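PDB 1F8F: benzyl alcohol dehydrogenase from Acinetobacter calcoaceticus, which catalyses the NAD-dependent oxidation of benzyl alcohol to benzaldehyde, probably using a zinc ion in its active site to activate the alcohol. Local coordinates for residues A[63-68]-A[137-142]. Numbering follows the deposited sequence.
Sequences LGHEGS and DHFFAQ. With ZN (zinc ion), chain B.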
loop_
_atom_site.group_PDB
_atom_site.type_symbol
_atom_site.label_atom_id
_atom_site.label_comp_id
_atom_site.label_asym_id
_atom_site.label_seq_id
_atom_site.Cartn_x
_atom_site.Cartn_y
_atom_site.Cartn_z
ATOM N N LEU A 63 -21.791 -4.277 32.986
ATOM C CA LEU A 63 -21.155 -3.615 31.863
ATOM C C LEU A 63 -19.782 -3.025 32.158
ATOM O O LEU A 63 -19.103 -3.551 32.999
ATOM C CB LEU A 63 -22.115 -2.581 31.255
ATOM C CG LEU A 63 -23.542 -3.125 31.097
ATOM C CD1 LEU A 63 -24.471 -2.031 30.599
ATOM C CD2 LEU A 63 -23.564 -4.333 30.138
ATOM N N GLY A 64 -19.357 -1.900 31.568
ATOM C CA GLY A 64 -18.003 -1.375 31.781
ATOM C C GLY A 64 -17.096 -2.077 30.754
ATOM O O GLY A 64 -17.124 -3.296 30.622
ATOM N N HIS A 65 -16.347 -1.314 29.959
ATOM C CA HIS A 65 -15.530 -1.945 28.935
ATOM C C HIS A 65 -14.248 -1.134 28.743
ATOM O O HIS A 65 -13.622 -1.231 27.698
ATOM C CB HIS A 65 -16.275 -2.202 27.644
ATOM C CG HIS A 65 -16.691 -1.014 26.846
ATOM N ND1 HIS A 65 -17.829 -0.301 27.184
ATOM C CD2 HIS A 65 -16.177 -0.448 25.735
ATOM C CE1 HIS A 65 -18.004 0.695 26.317
ATOM N NE2 HIS A 65 -17.005 0.639 25.428
ATOM N N GLU A 66 -14.009 -0.254 29.727
ATOM C CA GLU A 66 -12.753 0.517 29.642
ATOM C C GLU A 66 -11.909 0.383 30.905
ATOM O O GLU A 66 -11.434 1.377 31.477
ATOM C CB GLU A 66 -13.026 1.969 29.273
ATOM C CG GLU A 66 -13.627 2.189 27.870
ATOM C CD GLU A 66 -13.808 3.654 27.533
ATOM O OE1 GLU A 66 -13.837 4.565 28.368
ATOM O OE2 GLU A 66 -13.898 3.995 26.330
ATOM N N GLY A 67 -11.558 -0.823 31.361
ATOM C CA GLY A 67 -10.889 -1.038 32.629
ATOM C C GLY A 67 -9.400 -0.978 32.658
ATOM O O GLY A 67 -8.747 -1.167 31.633
ATOM N N SER A 68 -8.850 -0.664 33.819
ATOM C CA SER A 68 -7.426 -0.694 34.072
ATOM C C SER A 68 -7.294 -1.217 35.522
ATOM O O SER A 68 -8.243 -1.016 36.323
ATOM C CB SER A 68 -6.722 0.597 33.812
ATOM O OG SER A 68 -7.127 1.701 34.583
ATOM N N ASP A 137 -22.390 -11.706 31.968
ATOM C CA ASP A 137 -21.073 -11.108 32.070
ATOM C C ASP A 137 -20.246 -11.219 30.791
ATOM O O ASP A 137 -20.771 -11.225 29.676
ATOM C CB ASP A 137 -20.358 -11.776 33.243
ATOM C CG ASP A 137 -19.946 -13.214 32.969
ATOM O OD1 ASP A 137 -20.587 -13.806 32.088
ATOM O OD2 ASP A 137 -18.986 -13.697 33.616
ATOM N N HIS A 138 -18.915 -11.221 30.894
ATOM C CA HIS A 138 -18.066 -11.296 29.702
ATOM C C HIS A 138 -18.297 -10.184 28.706
ATOM O O HIS A 138 -18.133 -10.432 27.502
ATOM C CB HIS A 138 -18.384 -12.626 28.939
ATOM C CG HIS A 138 -17.638 -13.756 29.546
ATOM N ND1 HIS A 138 -18.153 -14.529 30.561
ATOM C CD2 HIS A 138 -16.399 -14.252 29.306
ATOM C CE1 HIS A 138 -17.259 -15.433 30.934
ATOM N NE2 HIS A 138 -16.196 -15.314 30.170
ATOM N N PHE A 139 -18.677 -8.996 29.146
ATOM C CA PHE A 139 -19.046 -7.879 28.286
ATOM C C PHE A 139 -17.794 -7.178 27.781
ATOM O O PHE A 139 -16.955 -6.682 28.515
ATOM C CB PHE A 139 -19.966 -6.918 29.050
ATOM C CG PHE A 139 -20.355 -5.706 28.245
ATOM C CD1 PHE A 139 -21.078 -5.849 27.087
ATOM C CD2 PHE A 139 -20.012 -4.419 28.672
ATOM C CE1 PHE A 139 -21.483 -4.771 26.359
ATOM C CE2 PHE A 139 -20.398 -3.328 27.916
ATOM C CZ PHE A 139 -21.129 -3.500 26.754
ATOM N N PHE A 140 -17.597 -7.240 26.472
ATOM C CA PHE A 140 -16.393 -6.824 25.784
ATOM C C PHE A 140 -15.260 -7.653 26.413
ATOM O O PHE A 140 -14.183 -7.138 26.669
ATOM C CB PHE A 140 -16.132 -5.327 25.845
ATOM C CG PHE A 140 -16.874 -4.474 24.829
ATOM C CD1 PHE A 140 -18.227 -4.284 24.771
ATOM C CD2 PHE A 140 -16.034 -3.846 23.886
ATOM C CE1 PHE A 140 -18.759 -3.484 23.788
ATOM C CE2 PHE A 140 -16.560 -3.034 22.900
ATOM C CZ PHE A 140 -17.940 -2.850 22.848
ATOM N N ALA A 141 -15.525 -8.894 26.819
ATOM C CA ALA A 141 -14.610 -9.792 27.490
ATOM C C ALA A 141 -13.963 -9.254 28.757
ATOM O O ALA A 141 -12.811 -9.604 29.103
ATOM C CB ALA A 141 -13.511 -10.261 26.497
ATOM N N GLN A 142 -14.710 -8.432 29.519
ATOM C CA GLN A 142 -14.168 -7.910 30.768
ATOM C C GLN A 142 -15.254 -7.632 31.809
ATOM O O GLN A 142 -15.027 -7.935 32.993
ATOM C CB GLN A 142 -13.324 -6.658 30.516
ATOM C CG GLN A 142 -14.044 -5.448 29.905
ATOM C CD GLN A 142 -12.936 -4.454 29.618
ATOM O OE1 GLN A 142 -12.514 -3.558 30.344
ATOM N NE2 GLN A 142 -12.415 -4.645 28.388
HETATM ZN ZN ZN B . -16.588 1.986 23.697
#
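His65, one of three protein ligands of the active-site zinc, is packed against Phe139 and Phe140 in this medium-chain alcohol dehydrogenase. Its NE2 binds the zinc ion at 2.2 Å, alongside the sulfurs of Cys44 and Cys173. The His65 ring stacks face to face on that of Phe140, their centroids 4.3 Å apart and their planes inclined by 30°, with His65 CD2 over the rim of the phenyl face. The two side chains run the same way and also meet at their roots, where His65 CB lies 3.6 Å from Phe140 CB. With its CG set between the backbone N and the carbonyl carbon (chi1 68°), the imidazole carries NE2 to the metal. Phe139 meets the imidazole obliquely, its CE2 4.0 Å from His65 ND1. One face of the Phe139 ring receives Leu63 CD2, a CH-pi contact 3.9 Å from the ring centroid and nearly on its normal; Phe140 CD1 lies over the rim of the opposite face. Beyond the aromatic cluster, the extended side chain of Gln142 passes His65 and accepts a hydrogen bond at OE1 from Gly67 N (3.1 Å), the donor lying almost in line with the amide C=O. OE1 also takes the Ser144 hydroxyl, while NE2 bonds the carbonyl oxygen of Leu89, so these partners satisfy the buried amide and fix which end is oxygen and which nitrogen. Stacking and metal coordination should together limit rotation of the imidazole, and an ethanol molecule, probably from the crystallisation liquor, lies beside Phe140, which suggests that this ring may line the alcohol pocket.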